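PDB 4KTB: putative uncharacterized protein from Jonesia denitrificans, which is of unknown function but belongs to the Nudix hydrolase clan and possibly hydrolyses diadenosine tetraphosphate asymmetrically. Local coordinates for residues L39-V47 / A73-Y81. Numbering follows the deposited sequence.
With NA (sodium ion), chain E.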
ATOM      1  N   LEU A  39     -11.409 -16.037 -11.706  1.00 12.42           N
ATOM      2  CA  LEU A  39     -10.780 -15.394 -12.846  1.00 12.53           C
ATOM      3  C   LEU A  39     -10.020 -14.184 -12.357  1.00 10.52           C
ATOM      4  O   LEU A  39     -10.480 -13.488 -11.457  1.00  6.34           O
ATOM      5  CB  LEU A  39     -11.840 -14.951 -13.847  1.00 12.88           C
ATOM      6  CG  LEU A  39     -12.746 -16.090 -14.278  1.00 15.41           C
ATOM      7  CD1 LEU A  39     -13.938 -15.606 -15.097  1.00 12.68           C
ATOM      8  CD2 LEU A  39     -11.905 -17.081 -15.048  1.00 16.46           C
ATOM      9  N   VAL A  40      -8.863 -13.934 -12.966  1.00 11.66           N
ATOM     10  CA  VAL A  40      -8.079 -12.736 -12.665  1.00  9.14           C
ATOM     11  C   VAL A  40      -8.613 -11.544 -13.454  1.00  6.95           C
ATOM     12  O   VAL A  40      -8.665 -11.562 -14.685  1.00  8.16           O
ATOM     13  CB  VAL A  40      -6.594 -12.917 -12.979  1.00  5.70           C
ATOM     14  CG1 VAL A  40      -5.833 -11.673 -12.583  1.00  6.16           C
ATOM     15  CG2 VAL A  40      -6.048 -14.114 -12.228  1.00  5.85           C
ATOM     16  N   TYR A  41      -9.004 -10.513 -12.720  1.00  5.46           N
ATOM     17  CA  TYR A  41      -9.597  -9.316 -13.276  1.00  5.41           C
ATOM     18  C   TYR A  41      -8.794  -8.096 -12.874  1.00  5.08           C
ATOM     19  O   TYR A  41      -7.989  -8.165 -11.965  1.00  4.92           O
ATOM     20  CB  TYR A  41     -11.023  -9.161 -12.738  1.00  5.64           C
ATOM     21  CG  TYR A  41     -12.037  -9.698 -13.695  1.00  6.07           C
ATOM     22  CD1 TYR A  41     -11.969 -11.004 -14.129  1.00  6.35           C
ATOM     23  CD2 TYR A  41     -13.031  -8.886 -14.203  1.00  7.25           C
ATOM     24  CE1 TYR A  41     -12.892 -11.498 -15.026  1.00 12.10           C
ATOM     25  CE2 TYR A  41     -13.959  -9.368 -15.099  1.00 11.96           C
ATOM     26  CZ  TYR A  41     -13.883 -10.674 -15.504  1.00 16.46           C
ATOM     27  OH  TYR A  41     -14.803 -11.160 -16.397  1.00 26.35           O
ATOM     28  N   VAL A  42      -9.030  -6.983 -13.561  1.00 11.49           N
ATOM     29  CA  VAL A  42      -8.597  -5.671 -13.081  1.00 10.30           C
ATOM     30  C   VAL A  42      -9.775  -4.705 -13.048  1.00 10.47           C
ATOM     31  O   VAL A  42     -10.712  -4.824 -13.838  1.00  5.19           O
ATOM     32  CB  VAL A  42      -7.467  -5.033 -13.953  1.00 10.95           C
ATOM     33  CG1 VAL A  42      -6.125  -5.747 -13.763  1.00  6.38           C
ATOM     34  CG2 VAL A  42      -7.874  -4.993 -15.425  1.00 12.42           C
ATOM     35  N   ASP A  43      -9.709  -3.761 -12.116  1.00  8.89           N
ATOM     36  CA  ASP A  43     -10.582  -2.605 -12.128  1.00 10.33           C
ATOM     37  C   ASP A  43      -9.695  -1.383 -12.146  1.00 10.97           C
ATOM     38  O   ASP A  43      -8.689  -1.322 -11.426  1.00 11.47           O
ATOM     39  CB  ASP A  43     -11.478  -2.560 -10.885  1.00 13.99           C
ATOM     40  CG  ASP A  43     -12.631  -3.543 -10.951  1.00 18.02           C
ATOM     41  OD1 ASP A  43     -13.651  -3.214 -11.573  1.00 18.32           O
ATOM     42  OD2 ASP A  43     -12.527  -4.638 -10.363  1.00 19.72           O
ATOM     43  N   ALA A  44     -10.050  -0.427 -12.993  1.00  9.63           N
ATOM     44  CA  ALA A  44      -9.347   0.840 -13.037  1.00  7.59           C
ATOM     45  C   ALA A  44     -10.356   1.924 -12.740  1.00  6.92           C
ATOM     46  O   ALA A  44     -11.380   2.003 -13.406  1.00 13.18           O
ATOM     47  CB  ALA A  44      -8.738   1.054 -14.394  1.00 10.22           C
ATOM     48  N   VAL A  45     -10.065   2.753 -11.743  1.00  8.90           N
ATOM     49  CA  VAL A  45     -10.873   3.937 -11.473  1.00 12.59           C
ATOM     50  C   VAL A  45     -10.248   5.120 -12.213  1.00 10.44           C
ATOM     51  O   VAL A  45      -9.134   5.550 -11.890  1.00  8.37           O
ATOM     52  CB  VAL A  45     -11.006   4.225  -9.970  1.00 13.98           C
ATOM     53  CG1 VAL A  45     -11.534   5.614  -9.748  1.00 17.61           C
ATOM     54  CG2 VAL A  45     -11.947   3.250  -9.318  1.00 14.56           C
ATOM     55  N   PRO A  46     -10.954   5.627 -13.236  1.00 12.24           N
ATOM     56  CA  PRO A  46     -10.356   6.658 -14.091  1.00 14.05           C
ATOM     57  C   PRO A  46     -10.576   8.040 -13.500  1.00 12.04           C
ATOM     58  O   PRO A  46     -11.728   8.409 -13.211  1.00 11.13           O
ATOM     59  CB  PRO A  46     -11.137   6.519 -15.408  1.00  9.67           C
ATOM     60  CG  PRO A  46     -11.938   5.207 -15.269  1.00 11.92           C
ATOM     61  CD  PRO A  46     -12.202   5.100 -13.810  1.00 12.46           C
ATOM     62  N   VAL A  47      -9.499   8.801 -13.321  1.00 13.33           N
ATOM     63  CA  VAL A  47      -9.618  10.084 -12.636  1.00 17.44           C
ATOM     64  C   VAL A  47      -8.918  11.235 -13.330  1.00 18.97           C
ATOM     65  O   VAL A  47      -7.967  11.043 -14.090  1.00 17.96           O
ATOM     66  CB  VAL A  47      -9.093  10.016 -11.184  1.00 16.65           C
ATOM     67  CG1 VAL A  47      -9.680   8.832 -10.443  1.00 16.89           C
ATOM     68  CG2 VAL A  47      -7.572   9.953 -11.162  1.00 14.25           C
ATOM     69  N   ALA A  73     -20.372   2.310 -14.684  1.00 16.87           N
ATOM     70  CA  ALA A  73     -19.311   1.312 -14.534  1.00 19.78           C
ATOM     71  C   ALA A  73     -17.903   1.883 -14.483  1.00 18.35           C
ATOM     72  O   ALA A  73     -17.579   2.838 -15.187  1.00 14.22           O
ATOM     73  CB  ALA A  73     -19.394   0.272 -15.651  1.00 20.50           C
ATOM     74  N   LEU A  74     -17.068   1.258 -13.660  1.00 18.34           N
ATOM     75  CA  LEU A  74     -15.636   1.493 -13.674  1.00 17.30           C
ATOM     76  C   LEU A  74     -15.033   0.853 -14.922  1.00 17.44           C
ATOM     77  O   LEU A  74     -15.734   0.263 -15.742  1.00 16.53           O
ATOM     78  CB  LEU A  74     -15.013   0.881 -12.424  1.00 10.96           C
ATOM     79  CG  LEU A  74     -15.603   1.436 -11.128  1.00 11.31           C
ATOM     80  CD1 LEU A  74     -15.073   0.692  -9.911  1.00 10.69           C
ATOM     81  CD2 LEU A  74     -15.253   2.882 -11.013  1.00 11.15           C
ATOM     82  N   VAL A  75     -13.725   0.961 -15.076  1.00 16.32           N
ATOM     83  CA  VAL A  75     -13.077   0.267 -16.171  1.00 13.77           C
ATOM     84  C   VAL A  75     -12.597  -1.084 -15.640  1.00 16.43           C
ATOM     85  O   VAL A  75     -11.788  -1.144 -14.717  1.00 15.66           O
ATOM     86  CB  VAL A  75     -11.948   1.114 -16.757  1.00 15.50           C
ATOM     87  CG1 VAL A  75     -11.029   0.277 -17.663  1.00 13.02           C
ATOM     88  CG2 VAL A  75     -12.544   2.316 -17.502  1.00 10.54           C
ATOM     89  N   SER A  76     -13.125  -2.164 -16.209  1.00 10.94           N
ATOM     90  CA  SER A  76     -13.030  -3.469 -15.570  1.00 10.99           C
ATOM     91  C   SER A  76     -12.990  -4.620 -16.567  1.00 11.87           C
ATOM     92  O   SER A  76     -13.700  -4.616 -17.568  1.00 12.94           O
ATOM     93  CB  SER A  76     -14.215  -3.660 -14.623  1.00 32.11           C
ATOM     94  OG  SER A  76     -14.247  -4.971 -14.093  1.00 33.95           O
ATOM     95  N   GLY A  77     -12.163  -5.616 -16.282  1.00 11.59           N
ATOM     96  CA  GLY A  77     -12.090  -6.753 -17.167  1.00 12.64           C
ATOM     97  C   GLY A  77     -11.018  -7.763 -16.826  1.00 12.35           C
ATOM     98  O   GLY A  77     -10.171  -7.549 -15.957  1.00 11.19           O
ATOM     99  N   ARG A  78     -11.061  -8.862 -17.560  1.00 13.60           N
ATOM    100  CA  ARG A  78     -10.252 -10.031 -17.304  1.00 13.88           C
ATOM    101  C   ARG A  78      -8.807  -9.773 -17.698  1.00 15.98           C
ATOM    102  O   ARG A  78      -8.536  -8.966 -18.582  1.00 14.11           O
ATOM    103  CB  ARG A  78     -10.825 -11.181 -18.129  1.00 17.03           C
ATOM    104  CG  ARG A  78     -10.313 -12.556 -17.773  1.00 27.42           C
ATOM    105  CD  ARG A  78     -11.077 -13.618 -18.564  1.00 37.37           C
ATOM    106  NE  ARG A  78     -10.774 -13.583 -19.996  1.00 43.36           N
ATOM    107  CZ  ARG A  78      -9.768 -14.246 -20.563  1.00 44.03           C
ATOM    108  NH1 ARG A  78      -8.959 -14.994 -19.821  1.00 43.87           N
ATOM    109  NH2 ARG A  78      -9.566 -14.159 -21.872  1.00 42.73           N
ATOM    110  N   VAL A  79      -7.867 -10.431 -17.033  1.00 11.84           N
ATOM    111  CA  VAL A  79      -6.484 -10.390 -17.497  1.00 11.88           C
ATOM    112  C   VAL A  79      -6.275 -11.605 -18.379  1.00 12.27           C
ATOM    113  O   VAL A  79      -6.557 -12.718 -17.957  1.00 11.90           O
ATOM    114  CB  VAL A  79      -5.486 -10.442 -16.347  1.00  5.60           C
ATOM    115  CG1 VAL A  79      -4.060 -10.557 -16.903  1.00  5.84           C
ATOM    116  CG2 VAL A  79      -5.600  -9.194 -15.499  1.00  5.30           C
HETATM  117  N   MSE A  80      -5.790 -11.406 -19.598  1.00 11.32           N
HETATM  118  CA  MSE A  80      -5.635 -12.525 -20.513  1.00 12.27           C
HETATM  119  C   MSE A  80      -4.445 -13.412 -20.166  1.00 10.34           C
HETATM  120  O   MSE A  80      -3.496 -12.987 -19.512  1.00  8.74           O
HETATM  121  CB  MSE A  80      -5.481 -12.040 -21.954  1.00 18.33           C
HETATM  122  CG  MSE A  80      -6.552 -11.069 -22.400  1.00 20.77           C
HETATM  123 SE   MSE A  80      -6.532 -10.875 -24.322  1.00 39.51          SE
HETATM  124  CE  MSE A  80      -4.587 -10.828 -24.554  1.00 29.29           C
ATOM    125  N   TYR A  81      -4.512 -14.653 -20.624  1.00 11.20           N
ATOM    126  CA  TYR A  81      -3.449 -15.606 -20.403  1.00 15.42           C
ATOM    127  C   TYR A  81      -2.193 -15.023 -21.018  1.00 17.29           C
ATOM    128  O   TYR A  81      -2.238 -14.467 -22.113  1.00 21.39           O
ATOM    129  CB  TYR A  81      -3.802 -16.936 -21.059  1.00 17.38           C
ATOM    130  CG  TYR A  81      -2.651 -17.902 -21.111  1.00 19.40           C
ATOM    131  CD1 TYR A  81      -2.289 -18.634 -19.996  1.00 19.71           C
ATOM    132  CD2 TYR A  81      -1.924 -18.083 -22.275  1.00 21.89           C
ATOM    133  CE1 TYR A  81      -1.233 -19.520 -20.037  1.00 19.44           C
ATOM    134  CE2 TYR A  81      -0.867 -18.966 -22.328  1.00 22.14           C
ATOM    135  CZ  TYR A  81      -0.527 -19.680 -21.206  1.00 20.29           C
ATOM    136  OH  TYR A  81       0.518 -20.563 -21.245  1.00 19.23           O
TER
HETATM  137 NA    NA E 201     -15.052  -4.177 -19.350  1.00 20.42          NA
HETATM  138  O   HOH W   1     -15.576  -2.199 -18.161  1.00 23.33           O
HETATM  139  O   HOH W   2     -13.110  -3.492 -20.403  1.00 10.41           O
HETATM  140  O   HOH W   3     -16.931  -4.470 -18.101  1.00 22.59           O
HETATM  141  O   HOH W   4     -16.445  -2.389 -21.081  1.00 35.04           O
HETATM  142  O   HOH W   5     -14.965  -6.348 -20.368  1.00 13.65           O
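Tyr41 lays its ring across the backbone of Gly77 and Arg78, where strand 39-47 runs antiparallel to strand 75-78. Arg78 N sits 3.7 Å above the ring plane, over its centre. Gly77 C lies on the same face, nearer the rim. CE1 of Tyr41 also meets CB of Arg78 at 3.7 Å. An alanine in place of Tyr41 would probably leave the Gly77-Arg78 peptide without its ring cover and open a gap beside His131, whose ring the tyrosine also meets.

Five backbone hydrogen bonds join the segments. Val42 and Gly77 bond both ways, as do Ala44 and Val75; Val79 N reaches Val40 O at 2.7 Å.

Packing is tight on the face of Val42, Ala44 and Val75. CG2 of Val79 fits against Val40 CG1 (3.8 Å) and Val42 CG1, and Val42 continues onto helix 85-97. With CG1 anti to the backbone N (chi1 166°), Val75 turns CG2 onto Pro46 CG at 3.7 Å. On the face of Asp43 and Ser76, Val45 CG2 meets Leu74 CD2, beside helix 176-186.

The outer edge of strand 75-78 is wet. Ser76 O binds the sodium ion at 2.3 Å, with four waters close in and a fifth at a longer distance; one of the close waters accepts from Ser76 N.

Asp43 is buried. Its OD2 is hydrogen-bonded to Ser135 OG and Tyr117 OH, while OD1 lies 3.1 Å from Ser76 OG in a weak hydrogen bond. The chemistry implies a pairing held by backbone bonds and apolar packing, with Asp43 also tied to strands 133-141 and 113-118 of the Nudix-type sheet and the sodium held largely by water.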